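Local coordinates for protein SusD homolog (Bacteroides thetaiotaomicron VPI-5482, PDB 3IV0) that probably binds glycans at the cell surface as an outer-membrane member of the SusD family, though its own ligand is not established, at residues L44-D49 and W459-H464; V65-N70 and G74-T79; I138-G143 and Y429-V434. One frame throughout, in Å; residues are numbered along the deposited sequence.

Interaction 1 of 3, residues L44-D49 and W459-H464; sequences LTYSGD and WTWPIH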
loop_
_atom_site.group_PDB
_atom_site.type_symbol
_atom_site.label_atom_id
_atom_site.label_comp_id
_atom_site.label_asym_id
_atom_site.label_seq_id
_atom_site.Cartn_x
_atom_site.Cartn_y
_atom_site.Cartn_z
ATOM N N LEU A 44 -4.223 -0.657 -6.700
ATOM C CA LEU A 44 -3.357 -1.152 -5.621
ATOM C C LEU A 44 -3.071 -2.626 -5.766
ATOM O O LEU A 44 -1.901 -3.043 -5.594
ATOM C CB LEU A 44 -3.944 -0.800 -4.253
ATOM C CG LEU A 44 -3.072 -1.101 -3.042
ATOM C CD1 LEU A 44 -1.643 -0.585 -3.205
ATOM C CD2 LEU A 44 -3.741 -0.435 -1.852
ATOM N N THR A 45 -4.049 -3.452 -6.085
ATOM C CA THR A 45 -3.764 -4.868 -6.121
ATOM C C THR A 45 -3.021 -5.259 -7.399
ATOM O O THR A 45 -2.122 -6.109 -7.350
ATOM C CB THR A 45 -5.033 -5.716 -5.848
ATOM O OG1 THR A 45 -4.640 -7.063 -5.558
ATOM C CG2 THR A 45 -5.964 -5.788 -7.014
ATOM N N TYR A 46 -3.331 -4.647 -8.541
ATOM C CA TYR A 46 -2.593 -4.977 -9.759
ATOM C C TYR A 46 -1.142 -4.583 -9.572
ATOM O O TYR A 46 -0.237 -5.343 -9.954
ATOM C CB TYR A 46 -3.146 -4.264 -10.994
ATOM C CG TYR A 46 -4.344 -4.859 -11.672
ATOM C CD1 TYR A 46 -5.340 -5.504 -10.990
ATOM C CD2 TYR A 46 -4.468 -4.711 -13.046
ATOM C CE1 TYR A 46 -6.465 -5.975 -11.663
ATOM C CE2 TYR A 46 -5.528 -5.194 -13.720
ATOM C CZ TYR A 46 -6.531 -5.824 -13.022
ATOM O OH TYR A 46 -7.650 -6.251 -13.758
ATOM N N SER A 47 -0.928 -3.370 -9.080
ATOM C CA SER A 47 0.415 -2.810 -9.012
ATOM C C SER A 47 1.271 -3.308 -7.861
ATOM O O SER A 47 2.513 -3.317 -7.958
ATOM C CB SER A 47 0.353 -1.273 -8.939
ATOM O OG SER A 47 -0.133 -0.819 -7.678
ATOM N N GLY A 48 0.645 -3.702 -6.768
ATOM C CA GLY A 48 1.352 -4.092 -5.555
ATOM C C GLY A 48 1.328 -5.569 -5.232
ATOM O O GLY A 48 2.309 -6.079 -4.681
ATOM N N ASP A 49 0.234 -6.264 -5.511
ATOM C CA ASP A 49 0.183 -7.711 -5.237
ATOM C C ASP A 49 0.593 -8.552 -6.452
ATOM O O ASP A 49 1.320 -9.528 -6.310
ATOM C CB ASP A 49 -1.220 -8.101 -4.838
ATOM C CG ASP A 49 -1.662 -7.450 -3.589
ATOM O OD1 ASP A 49 -0.953 -7.589 -2.576
ATOM O OD2 ASP A 49 -2.756 -6.832 -3.596
ATOM N N TRP A 459 10.479 -0.973 -14.144
ATOM C CA TRP A 459 9.659 -1.136 -12.921
ATOM C C TRP A 459 8.444 -0.188 -12.918
ATOM O O TRP A 459 7.565 -0.353 -12.078
ATOM C CB TRP A 459 10.511 -0.924 -11.672
ATOM C CG TRP A 459 11.107 0.420 -11.574
ATOM C CD1 TRP A 459 12.321 0.790 -12.010
ATOM C CD2 TRP A 459 10.527 1.611 -10.982
ATOM N NE1 TRP A 459 12.548 2.112 -11.754
ATOM C CE2 TRP A 459 11.458 2.638 -11.110
ATOM C CE3 TRP A 459 9.309 1.894 -10.353
ATOM C CZ2 TRP A 459 11.229 3.949 -10.622
ATOM C CZ3 TRP A 459 9.112 3.142 -9.859
ATOM C CH2 TRP A 459 10.031 4.158 -10.024
ATOM N N THR A 460 8.396 0.785 -13.829
ATOM C CA THR A 460 7.272 1.735 -13.877
ATOM C C THR A 460 6.119 1.173 -14.693
ATOM O O THR A 460 6.304 0.241 -15.472
ATOM C CB THR A 460 7.663 3.067 -14.503
ATOM O OG1 THR A 460 7.991 2.862 -15.897
ATOM C CG2 THR A 460 8.819 3.715 -13.721
ATOM N N TRP A 461 4.922 1.731 -14.486
ATOM C CA TRP A 461 3.798 1.579 -15.394
ATOM C C TRP A 461 3.967 2.466 -16.621
ATOM O O TRP A 461 4.480 3.544 -16.514
ATOM C CB TRP A 461 2.480 1.960 -14.670
ATOM C CG TRP A 461 1.994 0.920 -13.744
ATOM C CD1 TRP A 461 2.535 0.578 -12.548
ATOM C CD2 TRP A 461 0.901 0.001 -13.961
ATOM N NE1 TRP A 461 1.829 -0.445 -11.985
ATOM C CE2 TRP A 461 0.821 -0.825 -12.833
ATOM C CE3 TRP A 461 -0.052 -0.154 -14.984
ATOM C CZ2 TRP A 461 -0.123 -1.835 -12.715
ATOM C CZ3 TRP A 461 -0.974 -1.135 -14.877
ATOM C CH2 TRP A 461 -1.010 -1.976 -13.757
ATOM N N PRO A 462 3.457 2.004 -17.783
ATOM C CA PRO A 462 3.311 2.927 -18.881
ATOM C C PRO A 462 2.439 4.100 -18.478
ATOM O O PRO A 462 1.524 3.911 -17.684
ATOM C CB PRO A 462 2.612 2.089 -19.965
ATOM C CG PRO A 462 2.876 0.640 -19.580
ATOM C CD PRO A 462 2.929 0.669 -18.091
ATOM N N ILE A 463 2.717 5.258 -19.044
ATOM C CA ILE A 463 1.878 6.447 -18.877
ATOM C C ILE A 463 0.914 6.503 -20.063
ATOM O O ILE A 463 1.350 6.544 -21.213
ATOM C CB ILE A 463 2.734 7.691 -18.797
ATOM C CG1 ILE A 463 3.509 7.689 -17.470
ATOM C CG2 ILE A 463 1.871 8.988 -18.901
ATOM C CD1 ILE A 463 4.629 8.727 -17.390
ATOM N N HIS A 464 -0.384 6.493 -19.775
ATOM C CA HIS A 464 -1.408 6.560 -20.818
ATOM C C HIS A 464 -1.359 7.881 -21.569
ATOM O O HIS A 464 -1.072 8.928 -21.020
ATOM C CB HIS A 464 -2.761 6.388 -20.133
ATOM C CG HIS A 464 -3.901 6.115 -21.067
ATOM N ND1 HIS A 464 -4.570 7.115 -21.745
ATOM C CD2 HIS A 464 -4.474 4.949 -21.434
ATOM C CE1 HIS A 464 -5.528 6.562 -22.474
ATOM N NE2 HIS A 464 -5.494 5.250 -22.301
HETATM O O HOH W 1 3.529 -1.584 -10.047
#
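W461 and S47 meet through the pyrrole side of the indole, an example of how one large aromatic can join a loop to a helix by both packing and water. The apolar part of the contact is small. S47 CB lies 3.5 Å from W461 NE1 and approaches the ring system obliquely, while Y46 CB sits at the far rim, 4.2 Å from W461 CH2 and near the plane of the indole. W461 CG is anti to its own carbonyl carbon (chi1 -77°), which carries the indole from the loop across to helix 43-50.

The polar part runs through a water. W461 NE1 donates to it at 2.8 Å, and the water donates in turn to the backbone oxygen of S47, 2.9 Å away. The hydroxyls of the two touching residues have other partners: S47 OG bonds to Y431 and F43 O, Y46 OH to N281. R51 adds a cation-pi contact to W461.

A leucine in place of W461 would probably leave the water without its N-H donor and open a gap beside S47 and Y46. The chemistry thus implies that the buried indole N-H and the carbonyl of S47, too far apart to bond directly, satisfy each other through one shared water.

Interaction 2 of 3, residues V65-N70 and G74-T79; sequences VAYLAN and GELRNT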
loop_
_atom_site.group_PDB
_atom_site.type_symbol
_atom_site.label_atom_id
_atom_site.label_comp_id
_atom_site.label_asym_id
_atom_site.label_seq_id
_atom_site.Cartn_x
_atom_site.Cartn_y
_atom_site.Cartn_z
ATOM N N VAL A 65 -3.574 -11.254 -15.927
ATOM C CA VAL A 65 -2.865 -11.948 -14.869
ATOM C C VAL A 65 -1.442 -12.289 -15.301
ATOM O O VAL A 65 -0.486 -11.985 -14.604
ATOM C CB VAL A 65 -3.597 -13.215 -14.404
ATOM C CG1 VAL A 65 -2.734 -13.968 -13.388
ATOM C CG2 VAL A 65 -4.963 -12.812 -13.818
ATOM N N ALA A 66 -1.304 -12.990 -16.420
ATOM C CA ALA A 66 0.029 -13.293 -16.959
ATOM C C ALA A 66 0.808 -12.051 -17.312
ATOM O O ALA A 66 2.001 -11.996 -17.078
ATOM C CB ALA A 66 -0.046 -14.239 -18.201
ATOM N N TYR A 67 0.180 -11.058 -17.940
ATOM C CA TYR A 67 0.916 -9.843 -18.236
ATOM C C TYR A 67 1.535 -9.245 -16.972
ATOM O O TYR A 67 2.726 -8.867 -16.957
ATOM C CB TYR A 67 0.030 -8.819 -18.914
ATOM C CG TYR A 67 -0.529 -9.228 -20.266
ATOM C CD1 TYR A 67 0.155 -10.069 -21.141
ATOM C CD2 TYR A 67 -1.733 -8.705 -20.689
ATOM C CE1 TYR A 67 -0.392 -10.390 -22.388
ATOM C CE2 TYR A 67 -2.259 -9.007 -21.911
ATOM C CZ TYR A 67 -1.594 -9.847 -22.747
ATOM O OH TYR A 67 -2.165 -10.116 -23.973
ATOM N N LEU A 68 0.767 -9.149 -15.898
ATOM C CA LEU A 68 1.317 -8.636 -14.644
ATOM C C LEU A 68 2.416 -9.517 -14.114
ATOM O O LEU A 68 3.499 -9.026 -13.760
ATOM C CB LEU A 68 0.204 -8.460 -13.611
ATOM C CG LEU A 68 -0.705 -7.286 -13.934
ATOM C CD1 LEU A 68 -1.994 -7.405 -13.157
ATOM C CD2 LEU A 68 -0.009 -5.936 -13.668
ATOM N N ALA A 69 2.171 -10.821 -14.088
ATOM C CA ALA A 69 3.155 -11.775 -13.583
ATOM C C ALA A 69 4.494 -11.648 -14.280
ATOM O O ALA A 69 5.542 -11.827 -13.663
ATOM C CB ALA A 69 2.635 -13.217 -13.753
ATOM N N ASN A 70 4.430 -11.376 -15.572
ATOM C CA ASN A 70 5.592 -11.342 -16.453
ATOM C C ASN A 70 6.141 -9.969 -16.718
ATOM O O ASN A 70 7.063 -9.792 -17.516
ATOM C CB ASN A 70 5.233 -11.985 -17.790
ATOM C CG ASN A 70 4.929 -13.464 -17.676
ATOM O OD1 ASN A 70 5.456 -14.155 -16.803
ATOM N ND2 ASN A 70 4.059 -13.951 -18.563
ATOM N N GLY A 74 3.604 -3.540 -21.643
ATOM C CA GLY A 74 3.253 -3.056 -22.958
ATOM C C GLY A 74 2.117 -3.876 -23.563
ATOM O O GLY A 74 1.221 -3.333 -24.231
ATOM N N GLU A 75 2.122 -5.181 -23.336
ATOM C CA GLU A 75 1.044 -6.021 -23.875
ATOM C C GLU A 75 -0.215 -5.783 -23.052
ATOM O O GLU A 75 -1.325 -5.849 -23.571
ATOM C CB GLU A 75 1.393 -7.519 -23.875
ATOM C CG GLU A 75 2.578 -7.926 -24.720
ATOM C CD GLU A 75 2.370 -7.718 -26.213
ATOM O OE1 GLU A 75 1.282 -7.250 -26.649
ATOM O OE2 GLU A 75 3.323 -8.039 -26.966
ATOM N N LEU A 76 -0.079 -5.536 -21.764
ATOM C CA LEU A 76 -1.231 -5.129 -20.941
ATOM C C LEU A 76 -1.894 -3.857 -21.545
ATOM O O LEU A 76 -3.106 -3.820 -21.737
ATOM C CB LEU A 76 -0.783 -4.866 -19.516
ATOM C CG LEU A 76 -1.877 -4.530 -18.479
ATOM C CD1 LEU A 76 -2.728 -5.754 -18.222
ATOM C CD2 LEU A 76 -1.257 -4.021 -17.169
ATOM N N ARG A 77 -1.122 -2.827 -21.843
ATOM C CA ARG A 77 -1.660 -1.590 -22.409
ATOM C C ARG A 77 -2.248 -1.840 -23.806
ATOM O O ARG A 77 -3.159 -1.131 -24.299
ATOM C CB ARG A 77 -0.564 -0.534 -22.496
ATOM C CG ARG A 77 -0.964 0.706 -23.310
ATOM C CD ARG A 77 0.174 1.696 -23.471
ATOM N NE ARG A 77 1.230 1.203 -24.342
ATOM C CZ ARG A 77 2.450 1.754 -24.453
ATOM N NH1 ARG A 77 2.802 2.823 -23.736
ATOM N NH2 ARG A 77 3.331 1.225 -25.285
ATOM N N ASN A 78 -1.608 -2.646 -24.835
ATOM C CA ASN A 78 -2.230 -2.993 -26.103
ATOM C C ASN A 78 -3.547 -3.803 -25.948
ATOM O O ASN A 78 -4.483 -3.574 -26.710
ATOM C CB ASN A 78 -1.210 -3.740 -26.981
ATOM C CG ASN A 78 -1.705 -3.965 -28.404
ATOM O OD1 ASN A 78 -1.924 -5.108 -28.818
ATOM N ND2 ASN A 78 -1.870 -2.889 -29.155
ATOM N N THR A 79 -3.652 -4.697 -24.970
ATOM C CA THR A 79 -4.843 -5.547 -24.839
ATOM C C THR A 79 -5.986 -4.812 -24.141
ATOM O O THR A 79 -7.147 -5.018 -24.499
ATOM C CB THR A 79 -4.515 -6.846 -24.079
ATOM O OG1 THR A 79 -3.526 -7.593 -24.818
ATOM C CG2 THR A 79 -5.737 -7.710 -23.872
#
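E75 CB is brought over one face of the Y67 ring by two similar first torsions: in each residue the CG atom is anti to the carbonyl carbon, with chi1 -63° in Y67 and nearly the same value in E75. The first lays the phenol ring along helix 73-79; the second, followed by a bend at chi2, leaves E75 CB against the ring and turns the carboxylate away from it.

The result is a CH-pi contact, with E75 CB 4.0 Å from the centroid of the Y67 ring and 21° off its normal, displaced toward the rim. L76 N also lies over this face, and Y67 CD2 is 3.6 Å from L76 CA. At the far end of the phenol, Y67 OH is 3.0 Å from T79 OG1, the two side chains crossing at about a right angle.

On the inner side, apolar packing by L76 takes over. L76 CD1 lies 4.0 Å from Y67 CD2, and its other methyl, L76 CD2, meets L68 CD2 at 4.2 Å. L68 also touches Y46 and M50 of helix 43-50, and L76 touches W461, which ties the pair of helices to the protein beneath.

The two short helical segments run roughly antiparallel (153°), with axes 9.2 Å apart, forming a helical hairpin closed by a brief turn. Its chemistry is graded: the CB of E75 and the hydroxyl of T79 meet the tyrosine on the outer side, whereas apolar contacts made by L76 and L68 lie toward helix 43-50, so the hairpin probably depends on shape and dispersion more than on charge.

Interaction 3 of 3, residues I138-G143 and Y429-V434; sequences IVRAFG and YYYDLV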
loop_
_atom_site.group_PDB
_atom_site.type_symbol
_atom_site.label_atom_id
_atom_site.label_comp_id
_atom_site.label_asym_id
_atom_site.label_seq_id
_atom_site.Cartn_x
_atom_site.Cartn_y
_atom_site.Cartn_z
ATOM N N ILE A 138 1.820 7.664 -6.755
ATOM C CA ILE A 138 2.095 7.822 -8.174
ATOM C C ILE A 138 3.590 7.756 -8.502
ATOM O O ILE A 138 3.962 7.328 -9.591
ATOM C CB ILE A 138 1.416 9.056 -8.805
ATOM C CG1 ILE A 138 1.817 10.390 -8.186
ATOM C CG2 ILE A 138 -0.097 8.855 -8.794
ATOM C CD1 ILE A 138 1.281 11.631 -8.951
ATOM N N VAL A 139 4.457 8.160 -7.584
ATOM C CA VAL A 139 5.895 7.946 -7.799
ATOM C C VAL A 139 6.173 6.452 -7.865
ATOM O O VAL A 139 6.922 5.964 -8.751
ATOM C CB VAL A 139 6.736 8.597 -6.699
ATOM C CG1 VAL A 139 8.173 8.055 -6.741
ATOM C CG2 VAL A 139 6.733 10.133 -6.899
ATOM N N ARG A 140 5.632 5.678 -6.935
ATOM C CA ARG A 140 5.882 4.248 -6.948
ATOM C C ARG A 140 5.421 3.609 -8.242
ATOM O O ARG A 140 6.026 2.612 -8.702
ATOM C CB ARG A 140 5.190 3.518 -5.797
ATOM C CG ARG A 140 5.654 3.810 -4.410
ATOM C CD ARG A 140 5.156 2.751 -3.459
ATOM N NE ARG A 140 3.700 2.656 -3.470
ATOM C CZ ARG A 140 3.013 1.879 -2.632
ATOM N NH1 ARG A 140 3.620 1.242 -1.628
ATOM N NH2 ARG A 140 1.708 1.775 -2.749
ATOM N N ALA A 141 4.323 4.077 -8.821
ATOM C CA ALA A 141 3.810 3.502 -10.045
ATOM C C ALA A 141 4.472 4.028 -11.291
ATOM O O ALA A 141 4.720 3.274 -12.238
ATOM C CB ALA A 141 2.262 3.713 -10.146
ATOM N N PHE A 142 4.781 5.318 -11.324
ATOM C CA PHE A 142 5.143 5.967 -12.570
ATOM C C PHE A 142 6.553 6.521 -12.616
ATOM O O PHE A 142 7.020 6.900 -13.710
ATOM C CB PHE A 142 4.143 7.087 -12.920
ATOM C CG PHE A 142 2.734 6.595 -13.166
ATOM C CD1 PHE A 142 2.408 5.950 -14.349
ATOM C CD2 PHE A 142 1.739 6.798 -12.223
ATOM C CE1 PHE A 142 1.133 5.494 -14.556
ATOM C CE2 PHE A 142 0.468 6.325 -12.441
ATOM C CZ PHE A 142 0.166 5.694 -13.611
ATOM N N GLY A 143 7.227 6.626 -11.474
ATOM C CA GLY A 143 8.549 7.272 -11.496
ATOM C C GLY A 143 8.435 8.764 -11.300
ATOM O O GLY A 143 7.711 9.250 -10.433
ATOM N N TYR A 429 4.046 -6.387 -1.927
ATOM C CA TYR A 429 4.989 -7.297 -2.530
ATOM C C TYR A 429 5.844 -6.662 -3.605
ATOM O O TYR A 429 7.083 -6.642 -3.516
ATOM C CB TYR A 429 4.224 -8.493 -3.086
ATOM C CG TYR A 429 5.050 -9.372 -3.997
ATOM C CD1 TYR A 429 6.017 -10.237 -3.483
ATOM C CD2 TYR A 429 4.824 -9.359 -5.361
ATOM C CE1 TYR A 429 6.777 -11.053 -4.372
ATOM C CE2 TYR A 429 5.573 -10.138 -6.243
ATOM C CZ TYR A 429 6.500 -11.002 -5.742
ATOM O OH TYR A 429 7.209 -11.760 -6.687
ATOM N N TYR A 430 5.196 -6.148 -4.647
ATOM C CA TYR A 430 5.954 -5.658 -5.771
ATOM C C TYR A 430 6.789 -4.448 -5.386
ATOM O O TYR A 430 7.931 -4.296 -5.802
ATOM C CB TYR A 430 5.038 -5.336 -6.959
ATOM C CG TYR A 430 5.788 -4.720 -8.087
ATOM C CD1 TYR A 430 6.574 -5.479 -8.937
ATOM C CD2 TYR A 430 5.751 -3.372 -8.289
ATOM C CE1 TYR A 430 7.268 -4.886 -9.978
ATOM C CE2 TYR A 430 6.423 -2.774 -9.304
ATOM C CZ TYR A 430 7.203 -3.527 -10.158
ATOM O OH TYR A 430 7.901 -2.965 -11.203
ATOM N N TYR A 431 6.173 -3.570 -4.607
ATOM C CA TYR A 431 6.813 -2.330 -4.242
ATOM C C TYR A 431 8.012 -2.587 -3.319
ATOM O O TYR A 431 9.057 -1.936 -3.468
ATOM C CB TYR A 431 5.763 -1.438 -3.601
ATOM C CG TYR A 431 4.727 -0.940 -4.577
ATOM C CD1 TYR A 431 5.096 -0.241 -5.720
ATOM C CD2 TYR A 431 3.380 -1.089 -4.322
ATOM C CE1 TYR A 431 4.143 0.241 -6.612
ATOM C CE2 TYR A 431 2.410 -0.586 -5.200
ATOM C CZ TYR A 431 2.810 0.111 -6.304
ATOM O OH TYR A 431 1.871 0.688 -7.168
ATOM N N ASP A 432 7.909 -3.581 -2.440
ATOM C CA ASP A 432 9.064 -3.989 -1.617
ATOM C C ASP A 432 10.185 -4.505 -2.511
ATOM O O ASP A 432 11.360 -4.230 -2.273
ATOM C CB ASP A 432 8.645 -5.064 -0.627
ATOM C CG ASP A 432 7.919 -4.515 0.583
ATOM O OD1 ASP A 432 7.880 -3.283 0.802
ATOM O OD2 ASP A 432 7.518 -5.364 1.414
ATOM N N LEU A 433 9.828 -5.290 -3.523
ATOM C CA LEU A 433 10.851 -5.758 -4.427
ATOM C C LEU A 433 11.548 -4.628 -5.129
ATOM O O LEU A 433 12.778 -4.680 -5.357
ATOM C CB LEU A 433 10.263 -6.723 -5.451
ATOM C CG LEU A 433 9.814 -8.090 -4.956
ATOM C CD1 LEU A 433 9.153 -8.817 -6.122
ATOM C CD2 LEU A 433 10.989 -8.911 -4.460
ATOM N N VAL A 434 10.806 -3.611 -5.565
ATOM C CA VAL A 434 11.444 -2.514 -6.272
ATOM C C VAL A 434 12.381 -1.708 -5.356
ATOM O O VAL A 434 13.527 -1.443 -5.722
ATOM C CB VAL A 434 10.392 -1.587 -6.927
ATOM C CG1 VAL A 434 11.010 -0.285 -7.450
ATOM C CG2 VAL A 434 9.638 -2.338 -8.050
HETATM O O HOH W 2 1.683 3.076 -5.533
#
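R140 lies flat on the ring of Y431, a worked case of the stacked cation-pi interaction. The guanidinium and ring planes are only 10° apart, with centres separated by 3.7 Å. R140 CZ comes closest to Y431 CD2, at 3.4 Å, so the cation is displaced from the ring centre toward one edge. The aliphatic part of the arginine shares the same face: R140 CD makes a CH-pi contact 4.0 Å from the ring centroid, and R140 CB is 3.5 Å from Y431 CE1. A bend at chi3 (-58°) folds methylene and guanidinium over the tyrosine.

A water at the guanidinium edge, in its plane, accepts from R140 NE at 2.9 Å and is joined by a weak bond to Y431 OH, also 2.9 Å away. The stronger partner of that hydroxyl is S47 OG on helix 43-50, which anchors the hydroxyl end of the tyrosine, while the guanidinium on its face would restrain the turning of the ring. Around this pair, W215 touches both side chains, and F137 makes a second cation-pi contact with R140. D432 OD1 lies 6.7 Å from R140 NH1, beyond salt-bridge distance, so the pi faces of Y431 and F137 probably help stabilise the buried charge.

The stack thus joins the C-terminal end of long helix 117-142 to helix 429-436, an interhelical cation-pi stack in the largely helical fold of a SusD-family protein.

Interaction 1 lies in the middle, its centre 7 Å from that of interaction 3 and 11 Å from that of interaction 2, whereas interactions 2 and 3 lie 17 Å apart between centres and do not touch. Along the chain, interaction 1 joins residues some 410 positions apart, and the other two fall in succession between its segments. Helix 43-50 and the loop before helix 466-470 connect them: W461 N bonds to A141 O toward helix 117-142, and the W461 ring packs on L76 toward the hairpin. N- and C-terminal family regions thus meet in the buried interior at interactions 1 and 3, the partly buried hairpin of interaction 2 packing against interaction 1, farther out.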